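Local coordinates for cell surface protein (Putative S-layer protein) (Clostridioides difficile R20291, PDB 5NJL) that probably acts as a cell-wall adhesin of the surface layer, with an extended three-domain fold and cell adhesion seen in vitro, at residues G256-I262 / E273-T279; S244-I248 / K288-E292; G68-E72 / K270-L274; T95-S101 / G158-I164. One frame throughout, in Å; residues are numbered along the deposited sequence.

Interaction 1: residues G256-I262 / E273-T279; sequences GKYKFTI and ELTVEST. With SO4 (sulfate ion), chain T.
The Phe260 ring carries Val276 over one face: Val276 CG2 sits 4.3 Å from the centroid of the Phe260 ring, a CH-pi contact, while Val276 CB comes to 3.5 Å from Phe260 CE1. The ring gets there because CG stands between the backbone N and the carbonyl carbon (chi1 76°), which swings it alongside its cross-strand neighbour. The Tyr258 ring is met at its edge, by the carbonyl oxygens of Ser278 and Thr279, with Tyr258 CD1 3.6 Å from Thr279 O. Ile262 CD1 closes on Val276 CG2 at 3.9 Å, extending the apolar row on the Phe260 face, which helix 281-291 covers through Leu284, Lys288 and Leu291. On the other face Lys259 and Glu277 run side by side. From the loop just before the strand, Lys257 NZ makes a long salt bridge to Glu277 OE1, 3.9 Å. Six backbone hydrogen bonds join the strands in pairs at Tyr258-Ser278, Phe260-Val276 and Ile262-Leu274; the tightest include Val276 N to Phe260 O at 2.8 Å. Past the strand end, Thr279 OG1 donates to a sulfate that Asn280 also holds. This is a regular antiparallel beta hairpin with one face packed against helices 281-291 and 232-238 and the other polar.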
loop_
_atom_site.group_PDB
_atom_site.type_symbol
_atom_site.label_atom_id
_atom_site.label_comp_id
_atom_site.label_asym_id
_atom_site.label_seq_id
_atom_site.Cartn_x
_atom_site.Cartn_y
_atom_site.Cartn_z
ATOM N N GLY A 256 12.607 19.643 -6.879
ATOM C CA GLY A 256 12.786 21.040 -7.277
ATOM C C GLY A 256 12.002 21.361 -8.537
ATOM O O GLY A 256 11.299 22.377 -8.597
ATOM N N LYS A 257 12.121 20.478 -9.537
ATOM C CA LYS A 257 11.577 20.692 -10.886
ATOM C C LYS A 257 10.058 20.859 -10.945
ATOM O O LYS A 257 9.317 20.028 -10.430
ATOM C CB LYS A 257 12.020 19.552 -11.822
ATOM C CG LYS A 257 13.484 19.664 -12.220
ATOM C CD LYS A 257 14.032 18.433 -12.927
ATOM C CE LYS A 257 15.342 18.765 -13.637
ATOM N NZ LYS A 257 16.110 17.566 -14.073
ATOM N N TYR A 258 9.619 21.953 -11.563
ATOM C CA TYR A 258 8.224 22.156 -11.964
ATOM C C TYR A 258 8.112 21.631 -13.412
ATOM O O TYR A 258 9.147 21.342 -14.025
ATOM C CB TYR A 258 7.871 23.646 -11.900
ATOM C CG TYR A 258 7.982 24.249 -10.511
ATOM C CD1 TYR A 258 9.227 24.593 -9.960
ATOM C CD2 TYR A 258 6.840 24.488 -9.743
ATOM C CE1 TYR A 258 9.323 25.146 -8.685
ATOM C CE2 TYR A 258 6.925 25.037 -8.467
ATOM C CZ TYR A 258 8.164 25.368 -7.942
ATOM O OH TYR A 258 8.231 25.917 -6.681
ATOM N N LYS A 259 6.888 21.486 -13.947
ATOM C CA LYS A 259 6.690 21.104 -15.365
ATOM C C LYS A 259 5.320 21.393 -15.962
ATOM O O LYS A 259 4.337 21.561 -15.241
ATOM C CB LYS A 259 7.090 19.645 -15.652
ATOM C CG LYS A 259 6.570 18.565 -14.717
ATOM C CD LYS A 259 7.527 17.371 -14.752
ATOM C CE LYS A 259 7.142 16.256 -13.793
ATOM N NZ LYS A 259 6.220 15.270 -14.422
ATOM N N PHE A 260 5.298 21.501 -17.297
ATOM C CA PHE A 260 4.068 21.464 -18.092
ATOM C C PHE A 260 4.271 20.551 -19.316
ATOM O O PHE A 260 5.395 20.134 -19.625
ATOM C CB PHE A 260 3.578 22.869 -18.479
ATOM C CG PHE A 260 4.362 23.531 -19.599
ATOM C CD1 PHE A 260 5.589 24.149 -19.349
ATOM C CD2 PHE A 260 3.854 23.573 -20.896
ATOM C CE1 PHE A 260 6.307 24.775 -20.370
ATOM C CE2 PHE A 260 4.564 24.192 -21.919
ATOM C CZ PHE A 260 5.794 24.794 -21.656
ATOM N N THR A 261 3.170 20.204 -19.971
ATOM C CA THR A 261 3.217 19.290 -21.108
ATOM C C THR A 261 2.597 19.968 -22.313
ATOM O O THR A 261 1.678 20.777 -22.176
ATOM C CB THR A 261 2.461 17.968 -20.831
ATOM O OG1 THR A 261 1.102 18.262 -20.496
ATOM C CG2 THR A 261 3.117 17.200 -19.707
ATOM N N ILE A 262 3.127 19.640 -23.489
ATOM C CA ILE A 262 2.526 20.047 -24.751
ATOM C C ILE A 262 2.290 18.765 -25.509
ATOM O O ILE A 262 3.237 18.020 -25.770
ATOM C CB ILE A 262 3.457 20.931 -25.626
ATOM C CG1 ILE A 262 4.211 21.950 -24.776
ATOM C CG2 ILE A 262 2.657 21.610 -26.742
ATOM C CD1 ILE A 262 5.538 22.359 -25.377
ATOM N N GLU A 273 4.096 13.917 -27.035
ATOM C CA GLU A 273 3.917 14.670 -25.805
ATOM C C GLU A 273 5.250 15.041 -25.221
ATOM O O GLU A 273 6.060 14.184 -24.836
ATOM C CB GLU A 273 3.098 13.949 -24.741
ATOM C CG GLU A 273 2.804 14.894 -23.586
ATOM C CD GLU A 273 2.350 14.179 -22.338
ATOM O OE1 GLU A 273 3.189 13.478 -21.721
ATOM O OE2 GLU A 273 1.168 14.339 -21.986
ATOM N N LEU A 274 5.439 16.341 -25.115
ATOM C CA LEU A 274 6.689 16.906 -24.712
ATOM C C LEU A 274 6.479 17.451 -23.302
ATOM O O LEU A 274 5.602 18.278 -23.082
ATOM C CB LEU A 274 7.043 18.032 -25.682
ATOM C CG LEU A 274 8.444 18.620 -25.616
ATOM C CD1 LEU A 274 9.515 17.538 -25.545
ATOM C CD2 LEU A 274 8.644 19.522 -26.834
ATOM N N THR A 275 7.283 16.965 -22.368
ATOM C CA THR A 275 7.308 17.503 -21.014
ATOM C C THR A 275 8.393 18.585 -20.946
ATOM O O THR A 275 9.540 18.350 -21.322
ATOM C CB THR A 275 7.567 16.375 -20.000
ATOM O OG1 THR A 275 6.530 15.391 -20.130
ATOM C CG2 THR A 275 7.568 16.902 -18.579
ATOM N N VAL A 276 8.006 19.778 -20.512
ATOM C CA VAL A 276 8.945 20.888 -20.339
ATOM C C VAL A 276 9.119 21.170 -18.833
ATOM O O VAL A 276 8.195 21.683 -18.184
ATOM C CB VAL A 276 8.449 22.151 -21.060
ATOM C CG1 VAL A 276 9.489 23.274 -20.945
ATOM C CG2 VAL A 276 8.114 21.837 -22.518
ATOM N N GLU A 277 10.297 20.836 -18.301
ATOM C CA GLU A 277 10.557 20.932 -16.860
ATOM C C GLU A 277 11.766 21.797 -16.508
ATOM O O GLU A 277 12.767 21.824 -17.241
ATOM C CB GLU A 277 10.698 19.535 -16.236
ATOM C CG GLU A 277 12.014 18.810 -16.478
ATOM C CD GLU A 277 11.987 17.377 -15.978
ATOM O OE1 GLU A 277 12.995 16.665 -16.183
ATOM O OE2 GLU A 277 10.965 16.957 -15.385
ATOM N N SER A 278 11.651 22.470 -15.360
ATOM C CA SER A 278 12.638 23.439 -14.877
ATOM C C SER A 278 12.515 23.675 -13.362
ATOM O O SER A 278 11.402 23.865 -12.843
ATOM C CB SER A 278 12.431 24.774 -15.592
ATOM O OG SER A 278 13.493 25.672 -15.322
ATOM N N THR A 279 13.658 23.684 -12.670
ATOM C CA THR A 279 13.726 24.171 -11.278
ATOM C C THR A 279 13.296 25.649 -11.200
ATOM O O THR A 279 12.546 26.039 -10.303
ATOM C CB THR A 279 15.136 23.992 -10.669
ATOM O OG1 THR A 279 16.119 24.535 -11.555
ATOM C CG2 THR A 279 15.451 22.517 -10.438
HETATM S S SO4 T . 17.190 28.187 -10.740
HETATM O O1 SO4 T . 16.961 29.466 -11.453
HETATM O O2 SO4 T . 15.909 27.455 -10.630
HETATM O O3 SO4 T . 18.172 27.357 -11.475
HETATM O O4 SO4 T . 17.711 28.458 -9.380
#

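Interaction 2: residues S244-I248 / K288-E292; sequences SISDI and KAALE. With SO4 (sulfate ion), chain N.
Strand 243-245 and the loop after it pass beside the end of helix 281-291, with the Ile245 and Glu292 CA atoms 8.0 Å apart; the two backbones stay apart, and side chains of segment 288-292 reach across to the side chain of Ile245 and the loop backbone. Lys288 does most of the touching. Its chain leaves with CG anti to the backbone N (chi1 -176°) and stays extended through the next two torsions, which carries Lys288 CE to the loop backbone, 3.5 Å from Ile248 N. The bend at chi4 (-60°) then turns the ammonium back to Glu292, four residues on, where Lys288 NZ bonds Glu292 OE1 at 3.1 Å, nearly in line with the C-O bond, as a salt bridge. Ile245 meets this pair from the strand side. Ile245 and Lys288 run antiparallel to each other, with Ile245 CG2 3.7 Å from Lys288 CE; Ile245 CG2 also meets Glu292 OE1 at 3.8 Å, while Ile245 CD1 reaches Leu291 CB at 4.2 Å. Away from the helix, Asp247 N donates to a sulfate oxygen, O3, at 3.2 Å. Ser246 OG accepts a bond from Thr261 N, tying the loop to strand 258-265; Ile245 packs on Phe260 and Ile262 of that strand, and Leu291 reaches inward to Ile262 and to Val237 and Ala238 of helix 232-238.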
loop_
_atom_site.group_PDB
_atom_site.type_symbol
_atom_site.label_atom_id
_atom_site.label_comp_id
_atom_site.label_asym_id
_atom_site.label_seq_id
_atom_site.Cartn_x
_atom_site.Cartn_y
_atom_site.Cartn_z
ATOM N N SER A 244 -2.391 20.821 -27.301
ATOM C CA SER A 244 -2.988 21.096 -25.992
ATOM C C SER A 244 -1.839 21.289 -25.019
ATOM O O SER A 244 -0.945 20.444 -24.931
ATOM C CB SER A 244 -3.954 19.986 -25.553
ATOM O OG SER A 244 -3.271 18.780 -25.310
ATOM N N ILE A 245 -1.846 22.432 -24.332
ATOM C CA ILE A 245 -0.796 22.794 -23.385
ATOM C C ILE A 245 -1.399 22.753 -21.970
ATOM O O ILE A 245 -2.433 23.367 -21.719
ATOM C CB ILE A 245 -0.209 24.190 -23.714
ATOM C CG1 ILE A 245 0.520 24.161 -25.073
ATOM C CG2 ILE A 245 0.746 24.641 -22.619
ATOM C CD1 ILE A 245 0.852 25.524 -25.657
ATOM N N SER A 246 -0.744 22.027 -21.066
ATOM C CA SER A 246 -1.259 21.806 -19.715
ATOM C C SER A 246 -0.925 22.957 -18.773
ATOM O O SER A 246 -0.231 23.906 -19.150
ATOM C CB SER A 246 -0.714 20.492 -19.147
ATOM O OG SER A 246 0.611 20.625 -18.652
ATOM N N ASP A 247 -1.427 22.831 -17.543
ATOM C CA ASP A 247 -1.304 23.842 -16.488
ATOM C C ASP A 247 0.078 24.372 -16.203
ATOM O O ASP A 247 1.012 23.606 -15.948
ATOM C CB ASP A 247 -1.847 23.314 -15.147
ATOM C CG ASP A 247 -3.336 23.481 -15.014
ATOM O OD1 ASP A 247 -3.928 24.288 -15.774
ATOM O OD2 ASP A 247 -3.909 22.802 -14.130
ATOM N N ILE A 248 0.149 25.704 -16.262
ATOM C CA ILE A 248 1.137 26.572 -15.596
ATOM C C ILE A 248 2.341 25.840 -14.965
ATOM O O ILE A 248 3.492 26.062 -15.371
ATOM C CB ILE A 248 0.447 27.496 -14.527
ATOM C CG1 ILE A 248 -0.954 28.008 -14.964
ATOM C CG2 ILE A 248 1.335 28.688 -14.175
ATOM C CD1 ILE A 248 -0.980 28.940 -16.164
ATOM N N LYS A 288 6.505 28.648 -21.760
ATOM C CA LYS A 288 5.081 28.327 -21.909
ATOM C C LYS A 288 4.286 29.405 -22.645
ATOM O O LYS A 288 3.560 29.102 -23.586
ATOM C CB LYS A 288 4.448 28.060 -20.538
ATOM C CG LYS A 288 3.001 27.631 -20.629
ATOM C CD LYS A 288 2.484 27.140 -19.294
ATOM C CE LYS A 288 1.072 26.628 -19.459
ATOM N NZ LYS A 288 0.113 27.648 -19.962
ATOM N N ALA A 289 4.428 30.659 -22.218
ATOM C CA ALA A 289 3.718 31.780 -22.853
ATOM C C ALA A 289 4.141 32.018 -24.316
ATOM O O ALA A 289 3.309 32.402 -25.163
ATOM C CB ALA A 289 3.903 33.053 -22.032
ATOM N N ALA A 290 5.424 31.792 -24.612
ATOM C CA ALA A 290 5.928 31.933 -25.992
ATOM C C ALA A 290 5.318 30.890 -26.943
ATOM O O ALA A 290 5.072 31.190 -28.105
ATOM C CB ALA A 290 7.446 31.873 -26.024
ATOM N N LEU A 291 5.056 29.685 -26.446
ATOM C CA LEU A 291 4.410 28.648 -27.263
ATOM C C LEU A 291 2.933 28.908 -27.591
ATOM O O LEU A 291 2.468 28.440 -28.621
ATOM C CB LEU A 291 4.560 27.272 -26.612
ATOM C CG LEU A 291 6.003 26.758 -26.542
ATOM C CD1 LEU A 291 6.139 25.654 -25.500
ATOM C CD2 LEU A 291 6.486 26.292 -27.914
ATOM N N GLU A 292 2.214 29.653 -26.741
ATOM C CA GLU A 292 0.746 29.837 -26.875
ATOM C C GLU A 292 0.346 30.481 -28.199
ATOM O O GLU A 292 0.739 31.614 -28.482
ATOM C CB GLU A 292 0.181 30.701 -25.730
ATOM C CG GLU A 292 0.292 30.127 -24.312
ATOM C CD GLU A 292 -0.625 28.941 -24.025
ATOM O OE1 GLU A 292 -0.387 28.263 -22.997
ATOM O OE2 GLU A 292 -1.573 28.675 -24.807
HETATM S S SO4 N . -4.339 20.482 -17.262
HETATM O O1 SO4 N . -4.490 21.782 -17.962
HETATM O O2 SO4 N . -5.587 20.173 -16.522
HETATM O O3 SO4 N . -3.221 20.554 -16.294
HETATM O O4 SO4 N . -4.052 19.395 -18.233
#

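Interaction 3: residues G68-E72 / K270-L274; sequences GENKE and KAIEL. With SO4 (sulfate ion), chain R.
A type II beta turn, Gly68 to Lys71, leads from helix 57-65 into strand 72-79 and presses its two central residues against the start of strand 271-278. Asn70 spans the gap: Asn70 ND2 donates to Ile272 O at 3.1 Å, the oxygen lying close to the amide plane while the donor stands above the carbonyl plane, and the bond is bent to 143°. Asn70 OD1 also lies close to that oxygen, 3.2 Å from Ile272 O, but its hydrogen bond with Ser214 OG supports the amide orientation that turns ND2 to the strand. Ala271 CB packs against both turn side chains, 3.8 Å from Asn70 CG and 3.4 Å from Glu69 OE1. The Glu69 chain bends at chi2 (-64°), curling its carboxylate over that methyl; a water then links Glu69 OE1, 2.9 Å away, to Ala271 N, 3.0 Å away. Glu69 N binds a sulfate oxygen. Further along, Glu72 OE1 and Glu273 OE2 approach to 4.4 Å, a like-charge pair probably eased by Lys263, bridged to Glu72, and Lys212, bridged to Glu273. Here a beta turn of one sheet's connection docks on a strand of another, a junction between the five-stranded and four-stranded sheets.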
loop_
_atom_site.group_PDB
_atom_site.type_symbol
_atom_site.label_atom_id
_atom_site.label_comp_id
_atom_site.label_asym_id
_atom_site.label_seq_id
_atom_site.Cartn_x
_atom_site.Cartn_y
_atom_site.Cartn_z
ATOM N N GLY A 68 -6.948 6.448 -28.188
ATOM C CA GLY A 68 -6.695 7.330 -29.341
ATOM C C GLY A 68 -5.340 8.003 -29.299
ATOM O O GLY A 68 -4.645 7.983 -28.263
ATOM N N GLU A 69 -4.965 8.614 -30.427
ATOM C CA GLU A 69 -3.687 9.344 -30.539
ATOM C C GLU A 69 -3.659 10.499 -29.549
ATOM O O GLU A 69 -4.625 11.258 -29.436
ATOM C CB GLU A 69 -3.466 9.853 -31.976
ATOM C CG GLU A 69 -3.322 8.759 -33.043
ATOM C CD GLU A 69 -2.096 7.858 -32.878
ATOM O OE1 GLU A 69 -1.109 8.256 -32.216
ATOM O OE2 GLU A 69 -2.115 6.730 -33.422
ATOM N N ASN A 70 -2.574 10.605 -28.787
ATOM C CA ASN A 70 -2.420 11.632 -27.735
ATOM C C ASN A 70 -3.532 11.610 -26.684
ATOM O O ASN A 70 -3.800 12.628 -26.035
ATOM C CB ASN A 70 -2.224 13.051 -28.340
ATOM C CG ASN A 70 -0.753 13.484 -28.392
ATOM O OD1 ASN A 70 0.110 12.911 -27.735
ATOM N ND2 ASN A 70 -0.468 14.495 -29.187
ATOM N N LYS A 71 -4.159 10.442 -26.509
ATOM C CA LYS A 71 -5.078 10.221 -25.379
ATOM C C LYS A 71 -4.354 9.366 -24.341
ATOM O O LYS A 71 -3.276 8.800 -24.604
ATOM C CB LYS A 71 -6.372 9.533 -25.817
ATOM C CG LYS A 71 -7.157 10.283 -26.896
ATOM C CD LYS A 71 -7.622 11.641 -26.413
ATOM C CE LYS A 71 -8.549 12.267 -27.435
ATOM N NZ LYS A 71 -9.050 13.568 -26.937
ATOM N N GLU A 72 -4.948 9.301 -23.156
ATOM C CA GLU A 72 -4.386 8.520 -22.071
ATOM C C GLU A 72 -5.432 7.815 -21.219
ATOM O O GLU A 72 -6.621 8.151 -21.239
ATOM C CB GLU A 72 -3.500 9.405 -21.189
ATOM C CG GLU A 72 -4.217 10.571 -20.541
ATOM C CD GLU A 72 -3.249 11.526 -19.859
ATOM O OE1 GLU A 72 -2.275 11.977 -20.508
ATOM O OE2 GLU A 72 -3.482 11.833 -18.673
ATOM N N LYS A 270 2.776 12.316 -36.356
ATOM C CA LYS A 270 2.999 11.488 -35.166
ATOM C C LYS A 270 2.528 12.227 -33.917
ATOM O O LYS A 270 2.801 13.424 -33.753
ATOM C CB LYS A 270 4.493 11.138 -35.013
ATOM C CG LYS A 270 4.810 10.107 -33.924
ATOM C CD LYS A 270 6.213 9.496 -34.046
ATOM C CE LYS A 270 6.225 8.205 -34.862
ATOM N NZ LYS A 270 7.587 7.567 -34.969
ATOM N N ALA A 271 1.881 11.496 -33.014
ATOM C CA ALA A 271 1.425 12.042 -31.729
ATOM C C ALA A 271 2.611 12.175 -30.770
ATOM O O ALA A 271 3.312 11.174 -30.459
ATOM C CB ALA A 271 0.386 11.111 -31.125
ATOM N N ILE A 272 2.845 13.395 -30.306
ATOM C CA ILE A 272 3.972 13.714 -29.453
ATOM C C ILE A 272 3.436 14.269 -28.141
ATOM O O ILE A 272 2.444 15.007 -28.128
ATOM C CB ILE A 272 4.874 14.793 -30.087
ATOM C CG1 ILE A 272 5.319 14.400 -31.504
ATOM C CG2 ILE A 272 6.057 15.130 -29.180
ATOM C CD1 ILE A 272 6.102 13.122 -31.631
ATOM N N GLU A 273 4.096 13.917 -27.035
ATOM C CA GLU A 273 3.917 14.670 -25.805
ATOM C C GLU A 273 5.250 15.041 -25.221
ATOM O O GLU A 273 6.060 14.184 -24.836
ATOM C CB GLU A 273 3.098 13.949 -24.741
ATOM C CG GLU A 273 2.804 14.894 -23.586
ATOM C CD GLU A 273 2.350 14.179 -22.338
ATOM O OE1 GLU A 273 3.189 13.478 -21.721
ATOM O OE2 GLU A 273 1.168 14.339 -21.986
ATOM N N LEU A 274 5.439 16.341 -25.115
ATOM C CA LEU A 274 6.689 16.906 -24.712
ATOM C C LEU A 274 6.479 17.451 -23.302
ATOM O O LEU A 274 5.602 18.278 -23.082
ATOM C CB LEU A 274 7.043 18.032 -25.682
ATOM C CG LEU A 274 8.444 18.620 -25.616
ATOM C CD1 LEU A 274 9.515 17.538 -25.545
ATOM C CD2 LEU A 274 8.644 19.522 -26.834
HETATM S S SO4 R . -7.567 7.958 -33.105
HETATM O O1 SO4 R . -8.060 8.221 -34.478
HETATM O O2 SO4 R . -8.728 7.963 -32.177
HETATM O O3 SO4 R . -6.622 9.028 -32.720
HETATM O O4 SO4 R . -6.870 6.647 -33.077
HETATM O O HOH W 1 1.229 8.720 -33.837
#

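Interaction 4: residues T95-S101 / G158-I164; sequences TEKYENS and GIGDEKI. With SO4 (sulfate ion), chain L; SO4 (sulfate ion), chain U.
Tyr98 enters with CB 3.9 Å from Gly158 O, and the ring then runs along segment 158-164. Tyr98 CG is set anti to the carbonyl carbon (chi1 -57°), which brings Tyr98 CD2 to 3.2 Å from Asp161 O. Next along that side, Tyr98 CE2 lies 3.5 Å from Lys163 CA. Over one face sits Lys163 CG, 3.9 Å from the centroid of the Tyr98 ring and offset toward its rim, a CH-pi contact. At the tip, Tyr98 OH accepts a nearly straight bond from Ile164 N at 3.1 Å and is also hydrogen-bonded to Glu107 of helix 101-115, so two partners grip the buried hydroxyl. The Tyr98 backbone is held at both its N and its O: Tyr98 N binds Asp161 O, and Gly160 N binds Tyr98 O at 2.8 Å. Lys163 N reaches Glu96 O at 2.9 Å, and a water joins Lys97 NZ to Gly160 O. At the other end Ile159 CD1 packs 3.9 Å from Ser101 N. Sulfates sit on Asn100 ND2 and Ser101 N. Two loops are thus joined by a single beta bridge at Lys97-Glu162, with a type II beta turn from Gly158 to Asp161 and Asn100, its OD1 taking Asp103 N, as N-cap of helix 101-115.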
loop_
_atom_site.group_PDB
_atom_site.type_symbol
_atom_site.label_atom_id
_atom_site.label_comp_id
_atom_site.label_asym_id
_atom_site.label_seq_id
_atom_site.Cartn_x
_atom_site.Cartn_y
_atom_site.Cartn_z
ATOM N N THR A 95 -4.695 -11.234 12.773
ATOM C CA THR A 95 -4.499 -10.472 14.010
ATOM C C THR A 95 -3.520 -9.349 13.740
ATOM O O THR A 95 -2.478 -9.556 13.121
ATOM C CB THR A 95 -3.933 -11.355 15.123
ATOM O OG1 THR A 95 -4.792 -12.476 15.285
ATOM C CG2 THR A 95 -3.835 -10.556 16.450
ATOM N N GLU A 96 -3.865 -8.149 14.178
ATOM C CA GLU A 96 -2.973 -7.024 14.035
ATOM C C GLU A 96 -1.704 -7.235 14.856
ATOM O O GLU A 96 -1.719 -7.933 15.870
ATOM C CB GLU A 96 -3.703 -5.715 14.410
ATOM C CG GLU A 96 -4.700 -5.361 13.293
ATOM C CD GLU A 96 -5.433 -4.032 13.427
ATOM O OE1 GLU A 96 -5.583 -3.520 14.551
ATOM O OE2 GLU A 96 -5.919 -3.549 12.372
ATOM N N LYS A 97 -0.618 -6.645 14.394
ATOM C CA LYS A 97 0.680 -6.750 15.034
ATOM C C LYS A 97 1.072 -5.479 15.799
ATOM O O LYS A 97 0.617 -4.382 15.476
ATOM C CB LYS A 97 1.735 -7.062 13.987
ATOM C CG LYS A 97 1.522 -8.381 13.249
ATOM C CD LYS A 97 2.563 -8.516 12.158
ATOM C CE LYS A 97 2.695 -9.955 11.670
ATOM N NZ LYS A 97 3.518 -9.973 10.433
ATOM N N TYR A 98 1.939 -5.640 16.798
ATOM C CA TYR A 98 2.606 -4.495 17.425
ATOM C C TYR A 98 3.559 -3.893 16.397
ATOM O O TYR A 98 4.423 -4.584 15.876
ATOM C CB TYR A 98 3.358 -4.929 18.701
ATOM C CG TYR A 98 2.434 -5.597 19.707
ATOM C CD1 TYR A 98 1.551 -4.839 20.458
ATOM C CD2 TYR A 98 2.411 -6.979 19.859
ATOM C CE1 TYR A 98 0.701 -5.428 21.365
ATOM C CE2 TYR A 98 1.577 -7.580 20.762
ATOM C CZ TYR A 98 0.711 -6.811 21.503
ATOM O OH TYR A 98 -0.158 -7.381 22.355
ATOM N N GLU A 99 3.395 -2.614 16.082
ATOM C CA GLU A 99 4.178 -1.983 15.010
ATOM C C GLU A 99 5.305 -1.124 15.530
ATOM O O GLU A 99 6.258 -0.877 14.813
ATOM C CB GLU A 99 3.253 -1.169 14.099
ATOM C CG GLU A 99 2.326 -2.088 13.315
ATOM C CD GLU A 99 1.395 -1.375 12.350
ATOM O OE1 GLU A 99 1.011 -0.213 12.605
ATOM O OE2 GLU A 99 1.033 -2.003 11.332
ATOM N N ASN A 100 5.223 -0.698 16.789
ATOM C CA ASN A 100 6.239 0.177 17.349
ATOM C C ASN A 100 6.255 0.099 18.878
ATOM O O ASN A 100 5.389 -0.532 19.490
ATOM C CB ASN A 100 5.963 1.621 16.888
ATOM C CG ASN A 100 4.543 2.037 17.128
ATOM O OD1 ASN A 100 4.012 1.865 18.221
ATOM N ND2 ASN A 100 3.905 2.569 16.107
ATOM N N SER A 101 7.234 0.762 19.471
ATOM C CA SER A 101 7.401 0.822 20.920
ATOM C C SER A 101 6.164 1.293 21.658
ATOM O O SER A 101 5.819 0.716 22.702
ATOM C CB SER A 101 8.615 1.687 21.271
ATOM O OG SER A 101 9.806 1.090 20.737
ATOM N N GLY A 158 7.337 -8.906 21.283
ATOM C CA GLY A 158 8.095 -7.840 20.629
ATOM C C GLY A 158 7.385 -7.168 19.466
ATOM O O GLY A 158 6.286 -7.545 19.067
ATOM N N ILE A 159 8.062 -6.177 18.906
ATOM C CA ILE A 159 7.578 -5.492 17.723
ATOM C C ILE A 159 7.494 -6.542 16.628
ATOM O O ILE A 159 8.395 -7.374 16.471
ATOM C CB ILE A 159 8.504 -4.323 17.308
ATOM C CG1 ILE A 159 8.467 -3.216 18.379
ATOM C CG2 ILE A 159 8.049 -3.731 15.967
ATOM C CD1 ILE A 159 9.541 -2.164 18.243
ATOM N N GLY A 160 6.379 -6.549 15.923
ATOM C CA GLY A 160 6.160 -7.473 14.830
ATOM C C GLY A 160 5.391 -8.702 15.230
ATOM O O GLY A 160 4.951 -9.439 14.373
ATOM N N ASP A 161 5.201 -8.934 16.533
ATOM C CA ASP A 161 4.352 -10.033 16.992
ATOM C C ASP A 161 2.885 -9.683 16.921
ATOM O O ASP A 161 2.498 -8.506 16.997
ATOM C CB ASP A 161 4.745 -10.451 18.430
ATOM C CG ASP A 161 6.095 -11.160 18.488
ATOM O OD1 ASP A 161 6.509 -11.798 17.476
ATOM O OD2 ASP A 161 6.754 -11.119 19.550
ATOM N N GLU A 162 2.052 -10.706 16.760
ATOM C CA GLU A 162 0.597 -10.546 16.787
ATOM C C GLU A 162 0.126 -10.169 18.186
ATOM O O GLU A 162 0.683 -10.656 19.194
ATOM C CB GLU A 162 -0.101 -11.830 16.307
ATOM C CG GLU A 162 0.226 -12.141 14.836
ATOM C CD GLU A 162 -0.343 -13.467 14.317
ATOM O OE1 GLU A 162 -0.823 -14.302 15.112
ATOM O OE2 GLU A 162 -0.295 -13.673 13.083
ATOM N N LYS A 163 -0.879 -9.288 18.238
ATOM C CA LYS A 163 -1.447 -8.820 19.497
ATOM C C LYS A 163 -2.019 -9.973 20.279
ATOM O O LYS A 163 -2.677 -10.837 19.720
ATOM C CB LYS A 163 -2.505 -7.753 19.282
ATOM C CG LYS A 163 -1.867 -6.448 18.802
ATOM C CD LYS A 163 -2.888 -5.334 18.624
ATOM C CE LYS A 163 -2.168 -4.054 18.234
ATOM N NZ LYS A 163 -3.145 -2.931 18.208
ATOM N N ILE A 164 -1.731 -9.986 21.572
ATOM C CA ILE A 164 -2.113 -11.106 22.410
ATOM C C ILE A 164 -3.377 -10.746 23.205
ATOM O O ILE A 164 -3.751 -9.568 23.306
ATOM C CB ILE A 164 -0.929 -11.683 23.250
ATOM C CG1 ILE A 164 -0.114 -10.637 23.986
ATOM C CG2 ILE A 164 0.052 -12.427 22.370
ATOM C CD1 ILE A 164 -0.927 -9.805 24.911
HETATM S S SO4 L . 5.584 3.403 13.087
HETATM O O1 SO4 L . 4.685 4.529 12.729
HETATM O O2 SO4 L . 4.780 2.198 13.399
HETATM O O3 SO4 L . 6.430 3.787 14.248
HETATM O O4 SO4 L . 6.455 3.094 11.932
HETATM S S SO4 U . 9.338 3.264 17.034
HETATM O O1 SO4 U . 8.075 4.040 16.924
HETATM O O2 SO4 U . 9.969 3.235 15.692
HETATM O O3 SO4 U . 10.223 3.971 17.997
HETATM O O4 SO4 U . 9.124 1.844 17.482
HETATM O O HOH W 2 6.067 -9.111 11.785
#

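Interactions 1, 2 and 3 gather at one end of the elongated chain and interaction 4 lies on the opposite side of its centre, about 44 Å from interaction 1, centre to centre. Interaction 1 is the hairpin of strands 258-265 and 271-278; interaction 2, about 11 Å away, adds the neighbouring strand 243-245 and helix 281-291, and its loop in the chain encloses that hairpin. Interaction 3 shares Glu273 and Leu274 with interaction 1 and brings in residues nearly 200 positions earlier. Interaction 4 is nested within the long loop that interaction 3 closes. The spread fits an extended three-domain protein whose chain leaves one region for a remote one and returns.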